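Local coordinates for AGR_L_2016p (Agrobacterium tumefaciens, PDB 2GVH), which probably hydrolyses acyl-CoA thioesters to free fatty acids and coenzyme A, as a hot-dog-fold thioesterase with two such family regions in one chain, at residues V203-E208 with H259-A264; I32-P37 with A189-A194; I87-E92 with A113-G118. All blocks are in the same frame, centred on the assembly; numbering follows the deposited sequence.

In the fold
Contacts 3, 2 and 1, taken in that order, lead from the first of two hot-dog sheets in this chain to the second. Contact 3 closes the open end of a hairpin in the first sheet; contact 2 takes the strand beside it, 29-35, across to helix 179-198, which lies on the second sheet; contact 1 pairs two strands of that second sheet. Contacts 2 and 3 have centres about 8 Å apart and share a sheet, with Val35 O 2.8 Å from His89 N. Contacts 1 and 2, about 13 Å between centres, meet where Met262 CG lies 3.7 Å from Ala194 CB. Contacts 1 and 3 do not touch; their nearest atoms are about 9 Å apart.

Contact 1: V203-E208 with H259-A264; sequences VLASSE and HFTMVA
The ring of Phe260 is met obliquely by two neighbours from strand 203-207: Ser207 CB lies 3.5 Å from its CD2, and Leu204 CD1 reaches the same carbon at 4.1 Å. Beyond these, Met186, Thr187 and Ala190 of helix 179-198 press on the phenylalanine, the usual hot-dog arrangement of a long helix held against a curved antiparallel sheet. At the end of the pairing, Glu208 and His259 cross at about a right angle, carboxylate and imidazole planes 61° apart; what meets there is the aliphatic part, while Glu208 OE2 makes a salt bridge with Arg78 of the second subunit and His259 ND1 a hydrogen bond with Glu229.

The strands run antiparallel with a classic beta bulge. Between the Leu204-Met262 and Ser206-Thr261 pairs the register shifts by one, and Ala205 and Ser206 both lie opposite Thr261. Thr261 O takes the Ala205 N-H at 2.8 Å and, weakly, the Ser206 N-H at 3.5 Å; Ser206 O in turn accepts an almost straight bond from Thr261 N (177°). Thr261 O thus serves both amides of the bulge, the second only weakly. Ser206, Thr261, Val203 and Val263 share one face of the sheet; Leu204, Met262, Ser207 and Phe260 share the one turned to the helix.

Because strand 202-211 is outermost within its chain, its other edge is available to the second subunit: Ser206 and Ser207 pair there with an antiparallel strand, and the sheet continues across the interface.

Met262, a selenomethionine, packs its end against the backbone at Val203 and Leu204. Bends at chi2 (-72°) and chi3 turn the chain toward the peptide between them, with SE 4.1 Å from Leu204 CB and the terminal CE 3.6 Å from Leu204 N.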
ATOM      1  N   VAL B 203      -6.084   2.768 -22.647  1.00 63.40           N
ATOM      2  CA  VAL B 203      -5.399   3.806 -21.863  1.00 62.97           C
ATOM      3  C   VAL B 203      -6.249   5.045 -21.786  1.00 62.48           C
ATOM      4  O   VAL B 203      -6.969   5.367 -22.729  1.00 65.09           O
ATOM      5  CB  VAL B 203      -4.020   4.168 -22.431  1.00 62.30           C
ATOM      6  CG1 VAL B 203      -3.086   2.970 -22.323  1.00 59.77           C
ATOM      7  CG2 VAL B 203      -4.151   4.642 -23.879  1.00 57.60           C
ATOM      8  N   LEU B 204      -6.208   5.686 -20.632  1.00 60.93           N
ATOM      9  CA  LEU B 204      -6.870   6.944 -20.378  1.00 62.12           C
ATOM     10  C   LEU B 204      -6.259   8.069 -21.231  1.00 62.36           C
ATOM     11  O   LEU B 204      -5.034   8.289 -21.165  1.00 62.54           O
ATOM     12  CB  LEU B 204      -6.682   7.291 -18.897  1.00 60.76           C
ATOM     13  CG  LEU B 204      -7.199   8.651 -18.466  1.00 62.70           C
ATOM     14  CD1 LEU B 204      -8.749   8.629 -18.505  1.00 65.85           C
ATOM     15  CD2 LEU B 204      -6.709   8.983 -17.103  1.00 63.50           C
ATOM     16  N   ALA B 205      -7.108   8.760 -21.997  1.00 60.86           N
ATOM     17  CA  ALA B 205      -6.674   9.905 -22.815  1.00 62.37           C
ATOM     18  C   ALA B 205      -7.153  11.251 -22.228  1.00 63.40           C
ATOM     19  O   ALA B 205      -6.434  12.255 -22.301  1.00 64.27           O
ATOM     20  CB  ALA B 205      -7.136   9.749 -24.263  1.00 59.36           C
ATOM     21  N   SER B 206      -8.355  11.263 -21.646  1.00 63.30           N
ATOM     22  CA  SER B 206      -8.818  12.459 -20.960  1.00 64.28           C
ATOM     23  C   SER B 206      -9.940  12.179 -19.998  1.00 63.54           C
ATOM     24  O   SER B 206     -10.647  11.189 -20.136  1.00 63.01           O
ATOM     25  CB  SER B 206      -9.270  13.515 -21.966  1.00 61.82           C
ATOM     26  OG  SER B 206     -10.299  12.982 -22.756  1.00 67.62           O
ATOM     27  N   SER B 207     -10.138  13.089 -19.056  1.00 64.69           N
ATOM     28  CA  SER B 207     -11.303  13.003 -18.156  1.00 64.53           C
ATOM     29  C   SER B 207     -11.966  14.360 -18.077  1.00 63.87           C
ATOM     30  O   SER B 207     -11.292  15.368 -18.060  1.00 63.58           O
ATOM     31  CB  SER B 207     -10.843  12.603 -16.758  1.00 64.39           C
ATOM     32  OG  SER B 207      -9.971  13.598 -16.241  1.00 68.40           O
ATOM     33  N   GLU B 208     -13.289  14.377 -18.029  1.00 65.17           N
ATOM     34  CA  GLU B 208     -14.057  15.611 -17.994  1.00 64.29           C
ATOM     35  C   GLU B 208     -14.144  16.147 -16.571  1.00 65.01           C
ATOM     36  O   GLU B 208     -13.674  15.515 -15.626  1.00 63.97           O
ATOM     37  CB  GLU B 208     -15.462  15.369 -18.566  1.00 66.81           C
ATOM     38  CG  GLU B 208     -15.454  15.018 -20.070  1.00 71.41           C
ATOM     39  CD  GLU B 208     -14.576  16.001 -20.888  1.00 78.76           C
ATOM     40  OE1 GLU B 208     -14.863  17.219 -20.881  1.00 81.87           O
ATOM     41  OE2 GLU B 208     -13.585  15.570 -21.516  1.00 80.17           O
ATOM     42  N   HIS B 259     -16.808  11.426 -16.749  1.00 64.59           N
ATOM     43  CA  HIS B 259     -16.735  10.900 -18.109  1.00 63.90           C
ATOM     44  C   HIS B 259     -15.268  10.828 -18.465  1.00 64.59           C
ATOM     45  O   HIS B 259     -14.551  11.842 -18.373  1.00 65.02           O
ATOM     46  CB  HIS B 259     -17.488  11.801 -19.078  1.00 62.08           C
ATOM     47  CG  HIS B 259     -18.940  11.929 -18.747  1.00 67.56           C
ATOM     48  ND1 HIS B 259     -19.921  11.199 -19.395  1.00 62.99           N
ATOM     49  CD2 HIS B 259     -19.571  12.657 -17.795  1.00 70.51           C
ATOM     50  CE1 HIS B 259     -21.095  11.499 -18.871  1.00 68.45           C
ATOM     51  NE2 HIS B 259     -20.912  12.377 -17.897  1.00 71.09           N
ATOM     52  N   PHE B 260     -14.832   9.627 -18.851  1.00 63.01           N
ATOM     53  CA  PHE B 260     -13.452   9.383 -19.249  1.00 62.76           C
ATOM     54  C   PHE B 260     -13.352   8.951 -20.705  1.00 62.67           C
ATOM     55  O   PHE B 260     -14.206   8.232 -21.243  1.00 59.31           O
ATOM     56  CB  PHE B 260     -12.826   8.327 -18.341  1.00 62.64           C
ATOM     57  CG  PHE B 260     -12.986   8.624 -16.871  1.00 59.34           C
ATOM     58  CD1 PHE B 260     -14.111   8.183 -16.171  1.00 60.13           C
ATOM     59  CD2 PHE B 260     -12.000   9.336 -16.185  1.00 53.79           C
ATOM     60  CE1 PHE B 260     -14.258   8.453 -14.813  1.00 56.44           C
ATOM     61  CE2 PHE B 260     -12.123   9.628 -14.812  1.00 62.25           C
ATOM     62  CZ  PHE B 260     -13.293   9.178 -14.133  1.00 59.40           C
ATOM     63  N   THR B 261     -12.291   9.404 -21.360  1.00 62.94           N
ATOM     64  CA  THR B 261     -12.061   8.937 -22.710  1.00 63.06           C
ATOM     65  C   THR B 261     -10.937   7.925 -22.668  1.00 62.82           C
ATOM     66  O   THR B 261      -9.876   8.195 -22.110  1.00 64.21           O
ATOM     67  CB  THR B 261     -11.826  10.095 -23.670  1.00 64.44           C
ATOM     68  OG1 THR B 261     -13.019  10.873 -23.713  1.00 62.06           O
ATOM     69  CG2 THR B 261     -11.520   9.606 -25.091  1.00 62.82           C
HETATM   70  N   MSE B 262     -11.202   6.747 -23.228  1.00 63.12           N
HETATM   71  CA  MSE B 262     -10.231   5.648 -23.236  1.00 65.02           C
HETATM   72  C   MSE B 262      -9.809   5.329 -24.661  1.00 64.57           C
HETATM   73  O   MSE B 262     -10.608   5.390 -25.563  1.00 65.86           O
HETATM   74  CB  MSE B 262     -10.863   4.409 -22.603  1.00 64.72           C
HETATM   75  CG  MSE B 262     -11.270   4.574 -21.120  1.00 69.18           C
HETATM   76 SE   MSE B 262      -9.715   4.652 -19.811  1.00 88.11          SE
HETATM   77  CE  MSE B 262      -8.783   3.214 -20.139  1.00 80.02           C
ATOM     78  N   VAL B 263      -8.551   4.993 -24.878  1.00 65.86           N
ATOM     79  CA  VAL B 263      -8.128   4.665 -26.233  1.00 66.89           C
ATOM     80  C   VAL B 263      -7.646   3.228 -26.286  1.00 69.42           C
ATOM     81  O   VAL B 263      -6.897   2.802 -25.411  1.00 70.32           O
ATOM     82  CB  VAL B 263      -7.047   5.629 -26.720  1.00 66.05           C
ATOM     83  CG1 VAL B 263      -6.442   5.155 -28.043  1.00 71.72           C
ATOM     84  CG2 VAL B 263      -7.630   7.032 -26.895  1.00 61.93           C
ATOM     85  N   ALA B 264      -8.103   2.471 -27.288  1.00 70.96           N
ATOM     86  CA  ALA B 264      -7.642   1.094 -27.493  1.00 70.11           C
ATOM     87  C   ALA B 264      -6.231   1.070 -28.041  1.00 70.61           C
ATOM     88  O   ALA B 264      -5.893   1.880 -28.891  1.00 72.34           O
ATOM     89  CB  ALA B 264      -8.570   0.368 -28.411  1.00 69.91           C
TER

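Contact 2: I32-P37 with A189-A194; sequences IDIVFP and AAFVAA
Ile34 and Phe191 form the middle of this contact, a small example of a strand meeting a helix through side chains alone. Ile34 CD1 lies 3.7 Å from Phe191 CD1, reaching the ring obliquely, with CG1 alongside it. To one side the methyls Ile32 CG2 and Val192 CG2 touch at 3.8 Å; to the other, Phe36 brings CE2 to 4.1 Å from Phe191 CE2. The two phenyl rings are neither stacked nor perpendicular: their planes are 59° apart and their centroids 5.7 Å.

Torsions explain who reaches whom. Phe191 carries its ring opposite the backbone N (chi1 174°), which extends it from the helix toward the strand. Phe36 is steadied from its own segment, since Ile34 CG2 sits 3.8 Å above one ring face, offset toward the rim.

Further out, strand 29-35 is an edge strand of the first hot-dog sheet within the chain, whereas helix 179-198 lies on the second: Ala189 packs on Ala224 and Ala226, and Ala190 on Ile238. Met162 and Val160 of strand 160-165 close round Ile32 and Val192, and Asn41 of the second subunit packs on Phe36.

Everything that touches across the two segments is hydrocarbon, and four of the five touching residues are buried, consistent with an association that rests on shape and exclusion of water.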
ATOM      1  N   ILE B  32     -13.237  -5.916  -8.318  1.00 67.37           N
ATOM      2  CA  ILE B  32     -12.503  -6.157  -9.521  1.00 69.81           C
ATOM      3  C   ILE B  32     -11.102  -5.610  -9.399  1.00 71.43           C
ATOM      4  O   ILE B  32     -10.921  -4.469  -9.002  1.00 74.75           O
ATOM      5  CB  ILE B  32     -13.221  -5.574 -10.766  1.00 68.74           C
ATOM      6  CG1 ILE B  32     -14.418  -6.447 -11.093  1.00 70.33           C
ATOM      7  CG2 ILE B  32     -12.318  -5.661 -11.930  1.00 73.58           C
ATOM      8  CD1 ILE B  32     -15.361  -5.941 -12.147  1.00 72.24           C
ATOM      9  N   ASP B  33     -10.114  -6.439  -9.716  1.00 70.29           N
ATOM     10  CA  ASP B  33      -8.735  -6.003  -9.745  1.00 68.38           C
ATOM     11  C   ASP B  33      -8.087  -6.279 -11.095  1.00 66.74           C
ATOM     12  O   ASP B  33      -8.351  -7.276 -11.722  1.00 67.18           O
ATOM     13  CB  ASP B  33      -7.950  -6.695  -8.658  1.00 68.75           C
ATOM     14  CG  ASP B  33      -6.610  -5.999  -8.367  1.00 81.58           C
ATOM     15  OD1 ASP B  33      -6.389  -4.838  -8.831  1.00 87.22           O
ATOM     16  OD2 ASP B  33      -5.762  -6.619  -7.675  1.00 87.37           O
ATOM     17  N   ILE B  34      -7.239  -5.384 -11.547  1.00 67.43           N
ATOM     18  CA  ILE B  34      -6.522  -5.581 -12.808  1.00 68.14           C
ATOM     19  C   ILE B  34      -5.118  -6.064 -12.586  1.00 67.84           C
ATOM     20  O   ILE B  34      -4.415  -5.477 -11.801  1.00 71.11           O
ATOM     21  CB  ILE B  34      -6.409  -4.294 -13.565  1.00 67.54           C
ATOM     22  CG1 ILE B  34      -7.783  -3.764 -13.858  1.00 65.47           C
ATOM     23  CG2 ILE B  34      -5.643  -4.509 -14.883  1.00 73.39           C
ATOM     24  CD1 ILE B  34      -7.814  -2.308 -13.680  1.00 64.95           C
ATOM     25  N   VAL B  35      -4.704  -7.114 -13.287  1.00 67.85           N
ATOM     26  CA  VAL B  35      -3.274  -7.490 -13.333  1.00 68.63           C
ATOM     27  C   VAL B  35      -2.770  -7.146 -14.732  1.00 70.88           C
ATOM     28  O   VAL B  35      -3.212  -7.749 -15.703  1.00 74.49           O
ATOM     29  CB  VAL B  35      -3.079  -9.008 -13.087  1.00 67.36           C
ATOM     30  CG1 VAL B  35      -1.634  -9.409 -13.222  1.00 67.90           C
ATOM     31  CG2 VAL B  35      -3.590  -9.403 -11.749  1.00 66.62           C
ATOM     32  N   PHE B  36      -1.861  -6.197 -14.840  1.00 71.34           N
ATOM     33  CA  PHE B  36      -1.315  -5.786 -16.150  1.00 72.43           C
ATOM     34  C   PHE B  36      -0.306  -6.751 -16.773  1.00 73.78           C
ATOM     35  O   PHE B  36       0.418  -7.430 -16.050  1.00 75.54           O
ATOM     36  CB  PHE B  36      -0.636  -4.414 -16.037  1.00 71.46           C
ATOM     37  CG  PHE B  36      -1.589  -3.280 -15.931  1.00 69.96           C
ATOM     38  CD1 PHE B  36      -2.070  -2.868 -14.697  1.00 73.28           C
ATOM     39  CD2 PHE B  36      -2.029  -2.628 -17.063  1.00 68.90           C
ATOM     40  CE1 PHE B  36      -2.995  -1.810 -14.594  1.00 76.19           C
ATOM     41  CE2 PHE B  36      -2.947  -1.573 -16.972  1.00 76.02           C
ATOM     42  CZ  PHE B  36      -3.426  -1.164 -15.741  1.00 74.93           C
ATOM     43  N   PRO B  37      -0.219  -6.780 -18.120  1.00 74.65           N
ATOM     44  CA  PRO B  37       0.712  -7.679 -18.800  1.00 75.99           C
ATOM     45  C   PRO B  37       2.131  -7.432 -18.325  1.00 78.44           C
ATOM     46  O   PRO B  37       2.564  -6.289 -18.265  1.00 80.05           O
ATOM     47  CB  PRO B  37       0.564  -7.290 -20.272  1.00 74.48           C
ATOM     48  CG  PRO B  37      -0.789  -6.752 -20.360  1.00 73.40           C
ATOM     49  CD  PRO B  37      -0.989  -5.986 -19.091  1.00 74.47           C
ATOM     50  N   ALA B 189     -12.698   1.751 -12.838  1.00 59.08           N
ATOM     51  CA  ALA B 189     -13.953   1.251 -13.429  1.00 60.95           C
ATOM     52  C   ALA B 189     -14.079   1.595 -14.925  1.00 61.20           C
ATOM     53  O   ALA B 189     -14.545   0.798 -15.715  1.00 62.74           O
ATOM     54  CB  ALA B 189     -15.187   1.724 -12.633  1.00 59.74           C
ATOM     55  N   ALA B 190     -13.602   2.758 -15.333  1.00 60.31           N
ATOM     56  CA  ALA B 190     -13.632   3.131 -16.745  1.00 61.49           C
ATOM     57  C   ALA B 190     -12.698   2.233 -17.571  1.00 63.39           C
ATOM     58  O   ALA B 190     -13.001   1.845 -18.696  1.00 64.53           O
ATOM     59  CB  ALA B 190     -13.216   4.556 -16.907  1.00 61.83           C
ATOM     60  N   PHE B 191     -11.546   1.898 -17.010  1.00 61.75           N
ATOM     61  CA  PHE B 191     -10.653   0.980 -17.680  1.00 60.94           C
ATOM     62  C   PHE B 191     -11.309  -0.378 -17.866  1.00 63.82           C
ATOM     63  O   PHE B 191     -11.245  -0.951 -18.925  1.00 64.37           O
ATOM     64  CB  PHE B 191      -9.369   0.832 -16.882  1.00 60.92           C
ATOM     65  CG  PHE B 191      -8.472  -0.201 -17.432  1.00 64.98           C
ATOM     66  CD1 PHE B 191      -8.737  -1.555 -17.216  1.00 60.01           C
ATOM     67  CD2 PHE B 191      -7.404   0.150 -18.224  1.00 59.25           C
ATOM     68  CE1 PHE B 191      -7.939  -2.540 -17.762  1.00 59.09           C
ATOM     69  CE2 PHE B 191      -6.590  -0.832 -18.758  1.00 68.50           C
ATOM     70  CZ  PHE B 191      -6.858  -2.176 -18.533  1.00 68.53           C
ATOM     71  N   VAL B 192     -11.972  -0.883 -16.829  1.00 66.43           N
ATOM     72  CA  VAL B 192     -12.632  -2.174 -16.895  1.00 65.48           C
ATOM     73  C   VAL B 192     -13.682  -2.190 -18.013  1.00 65.99           C
ATOM     74  O   VAL B 192     -13.546  -2.949 -18.960  1.00 69.19           O
ATOM     75  CB  VAL B 192     -13.254  -2.548 -15.518  1.00 68.38           C
ATOM     76  CG1 VAL B 192     -14.314  -3.696 -15.634  1.00 60.09           C
ATOM     77  CG2 VAL B 192     -12.163  -2.879 -14.511  1.00 67.84           C
ATOM     78  N   ALA B 193     -14.709  -1.354 -17.920  1.00 63.65           N
ATOM     79  CA  ALA B 193     -15.750  -1.247 -18.967  1.00 60.20           C
ATOM     80  C   ALA B 193     -15.244  -1.036 -20.392  1.00 61.88           C
ATOM     81  O   ALA B 193     -15.659  -1.761 -21.297  1.00 62.69           O
ATOM     82  CB  ALA B 193     -16.749  -0.145 -18.627  1.00 58.11           C
ATOM     83  N   ALA B 194     -14.378  -0.045 -20.612  1.00 61.90           N
ATOM     84  CA  ALA B 194     -13.706   0.119 -21.933  1.00 62.85           C
ATOM     85  C   ALA B 194     -13.067  -1.151 -22.446  1.00 62.59           C
ATOM     86  O   ALA B 194     -13.328  -1.585 -23.563  1.00 63.08           O
ATOM     87  CB  ALA B 194     -12.609   1.233 -21.891  1.00 62.84           C
TER

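Contact 3: I87-E92 with A113-G118; sequences IGHIVE and AETIIG
The beta hairpin of strands 89-100 and 104-115 belongs to the first hot-dog sheet, and residues 87-92 and 113-118 meet at its open end, away from the connecting turn. Ile90 and Glu114 make the hydrogen-bonded antiparallel pair: Ile90 N gives to Glu114 O at 2.9 Å, with a rather bent N-H...O angle of 136°, and Glu114 N returns a straighter bond to Ile90 O at 3.1 Å. One residue past the strand, Ile116 N still reaches Gly88 O at 3.0 Å, but from above the carbonyl plane, 44° out of it, as the chain begins to leave the sheet.

His89 and Thr115, a non-hydrogen-bonded pair, send their side chains apart. With CG opposite the carbonyl carbon (chi1 -66°), the imidazole leans obliquely over the neighbouring strand, its CD2 3.8 Å from Ala113 CB; its ring also meets that of His122. Val91 CG2 adds a methyl contact on the same alanine. Ile116 folds back instead, laying CD1 3.5 Å from His89 N, over the backbone around the glycine; Pro37 and Ser195 pack on this isoleucine from outside.

Ile90 places the hairpin in the fold, packing on Ile32 of the adjacent strand and on Ser195 and Arg196 of helix 179-198. Glu114 OE1 forms a salt bridge with Arg119. A hydroxyl ties the chain beyond the strand: Thr115 OG1 donates to Ile117 O at 2.7 Å, from above the carbonyl plane, and is also bonded to Gln120 N.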
ATOM      1  N   ILE B  87       0.163 -13.653 -18.841  1.00 80.69           N
ATOM      2  CA  ILE B  87      -0.483 -12.525 -19.531  1.00 79.79           C
ATOM      3  C   ILE B  87      -1.173 -11.540 -18.543  1.00 78.84           C
ATOM      4  O   ILE B  87      -0.980 -11.610 -17.305  1.00 79.70           O
ATOM      5  CB  ILE B  87      -1.508 -13.057 -20.604  1.00 81.23           C
ATOM      6  N   GLY B  88      -1.979 -10.626 -19.079  1.00 75.48           N
ATOM      7  CA  GLY B  88      -2.712  -9.677 -18.231  1.00 71.11           C
ATOM      8  C   GLY B  88      -4.167 -10.051 -18.079  1.00 69.22           C
ATOM      9  O   GLY B  88      -4.747 -10.607 -19.016  1.00 69.78           O
ATOM     10  N   HIS B  89      -4.772  -9.726 -16.928  1.00 66.13           N
ATOM     11  CA  HIS B  89      -6.146 -10.138 -16.638  1.00 63.91           C
ATOM     12  C   HIS B  89      -7.022  -9.078 -15.922  1.00 64.04           C
ATOM     13  O   HIS B  89      -6.593  -8.389 -15.004  1.00 65.96           O
ATOM     14  CB  HIS B  89      -6.131 -11.406 -15.757  1.00 63.24           C
ATOM     15  CG  HIS B  89      -5.574 -12.618 -16.434  1.00 64.08           C
ATOM     16  ND1 HIS B  89      -4.221 -12.895 -16.479  1.00 70.08           N
ATOM     17  CD2 HIS B  89      -6.189 -13.621 -17.106  1.00 62.93           C
ATOM     18  CE1 HIS B  89      -4.028 -14.020 -17.145  1.00 63.58           C
ATOM     19  NE2 HIS B  89      -5.206 -14.478 -17.533  1.00 62.20           N
ATOM     20  N   ILE B  90      -8.276  -8.965 -16.306  1.00 61.81           N
ATOM     21  CA  ILE B  90      -9.216  -8.358 -15.380  1.00 62.01           C
ATOM     22  C   ILE B  90      -9.795  -9.446 -14.501  1.00 61.39           C
ATOM     23  O   ILE B  90     -10.350 -10.417 -15.014  1.00 64.08           O
ATOM     24  CB  ILE B  90     -10.378  -7.645 -16.039  1.00 57.16           C
ATOM     25  CG1 ILE B  90      -9.892  -6.480 -16.863  1.00 61.14           C
ATOM     26  CG2 ILE B  90     -11.264  -7.104 -14.970  1.00 56.31           C
ATOM     27  CD1 ILE B  90     -10.960  -5.926 -17.807  1.00 62.79           C
ATOM     28  N   VAL B  91      -9.686  -9.276 -13.189  1.00 60.27           N
ATOM     29  CA  VAL B  91     -10.062 -10.345 -12.252  1.00 61.10           C
ATOM     30  C   VAL B  91     -11.245  -9.955 -11.416  1.00 61.79           C
ATOM     31  O   VAL B  91     -11.212  -8.946 -10.717  1.00 65.52           O
ATOM     32  CB  VAL B  91      -8.853 -10.769 -11.370  1.00 58.14           C
ATOM     33  CG1 VAL B  91      -9.144 -12.014 -10.638  1.00 57.29           C
ATOM     34  CG2 VAL B  91      -7.708 -11.064 -12.281  1.00 57.38           C
ATOM     35  N   GLU B  92     -12.295 -10.735 -11.490  1.00 62.88           N
ATOM     36  CA  GLU B  92     -13.519 -10.380 -10.805  1.00 62.89           C
ATOM     37  C   GLU B  92     -13.814 -11.304  -9.660  1.00 61.96           C
ATOM     38  O   GLU B  92     -13.852 -12.499  -9.837  1.00 63.46           O
ATOM     39  CB  GLU B  92     -14.695 -10.396 -11.769  1.00 62.10           C
ATOM     40  CG  GLU B  92     -15.928  -9.720 -11.207  1.00 70.98           C
ATOM     41  CD  GLU B  92     -17.149  -9.771 -12.118  1.00 70.17           C
ATOM     42  OE1 GLU B  92     -17.056 -10.253 -13.252  1.00 80.79           O
ATOM     43  OE2 GLU B  92     -18.238  -9.348 -11.685  1.00 82.07           O
ATOM     44  N   ALA B 113     -10.801 -14.926 -13.792  1.00 64.17           N
ATOM     45  CA  ALA B 113      -9.849 -14.110 -14.482  1.00 64.06           C
ATOM     46  C   ALA B 113     -10.127 -14.187 -15.962  1.00 65.06           C
ATOM     47  O   ALA B 113     -10.270 -15.282 -16.500  1.00 67.84           O
ATOM     48  CB  ALA B 113      -8.446 -14.592 -14.169  1.00 61.53           C
ATOM     49  N   GLU B 114     -10.216 -13.033 -16.620  1.00 65.48           N
ATOM     50  CA  GLU B 114     -10.378 -12.968 -18.069  1.00 65.87           C
ATOM     51  C   GLU B 114      -9.211 -12.208 -18.674  1.00 65.89           C
ATOM     52  O   GLU B 114      -8.852 -11.166 -18.144  1.00 68.85           O
ATOM     53  CB  GLU B 114     -11.685 -12.268 -18.407  1.00 66.02           C
ATOM     54  CG  GLU B 114     -12.892 -13.135 -18.223  1.00 72.80           C
ATOM     55  CD  GLU B 114     -14.221 -12.409 -18.429  1.00 76.37           C
ATOM     56  OE1 GLU B 114     -14.307 -11.475 -19.270  1.00 78.45           O
ATOM     57  OE2 GLU B 114     -15.196 -12.795 -17.739  1.00 86.08           O
ATOM     58  N   THR B 115      -8.622 -12.692 -19.772  1.00 63.24           N
ATOM     59  CA  THR B 115      -7.515 -11.971 -20.378  1.00 64.12           C
ATOM     60  C   THR B 115      -7.993 -10.586 -20.745  1.00 63.01           C
ATOM     61  O   THR B 115      -9.157 -10.402 -21.095  1.00 65.14           O
ATOM     62  CB  THR B 115      -6.936 -12.619 -21.666  1.00 63.75           C
ATOM     63  OG1 THR B 115      -7.978 -12.845 -22.605  1.00 58.59           O
ATOM     64  CG2 THR B 115      -6.239 -13.897 -21.378  1.00 66.54           C
ATOM     65  N   ILE B 116      -7.088  -9.620 -20.661  1.00 61.11           N
ATOM     66  CA  ILE B 116      -7.364  -8.274 -21.082  1.00 59.71           C
ATOM     67  C   ILE B 116      -7.488  -8.294 -22.588  1.00 60.17           C
ATOM     68  O   ILE B 116      -8.426  -7.725 -23.126  1.00 59.04           O
ATOM     69  CB  ILE B 116      -6.246  -7.297 -20.629  1.00 59.13           C
ATOM     70  CG1 ILE B 116      -6.270  -7.159 -19.113  1.00 65.48           C
ATOM     71  CG2 ILE B 116      -6.395  -5.941 -21.305  1.00 56.94           C
ATOM     72  CD1 ILE B 116      -5.053  -6.586 -18.533  1.00 57.77           C
ATOM     73  N   ILE B 117      -6.522  -8.943 -23.257  1.00 60.78           N
ATOM     74  CA  ILE B 117      -6.551  -9.092 -24.701  1.00 61.96           C
ATOM     75  C   ILE B 117      -7.318 -10.366 -25.016  1.00 63.04           C
ATOM     76  O   ILE B 117      -6.865 -11.455 -24.677  1.00 66.08           O
ATOM     77  CB  ILE B 117      -5.119  -9.157 -25.336  1.00 62.76           C
ATOM     78  CG1 ILE B 117      -4.321  -7.889 -25.039  1.00 64.43           C
ATOM     79  CG2 ILE B 117      -5.214  -9.380 -26.848  1.00 60.12           C
ATOM     80  CD1 ILE B 117      -2.846  -8.140 -24.963  1.00 63.06           C
ATOM     81  N   GLY B 118      -8.482 -10.230 -25.649  1.00 63.82           N
ATOM     82  CA  GLY B 118      -9.288 -11.377 -26.036  1.00 64.52           C
ATOM     83  C   GLY B 118     -10.431 -11.764 -25.108  1.00 66.61           C
ATOM     84  O   GLY B 118     -11.370 -12.416 -25.539  1.00 64.95           O
TER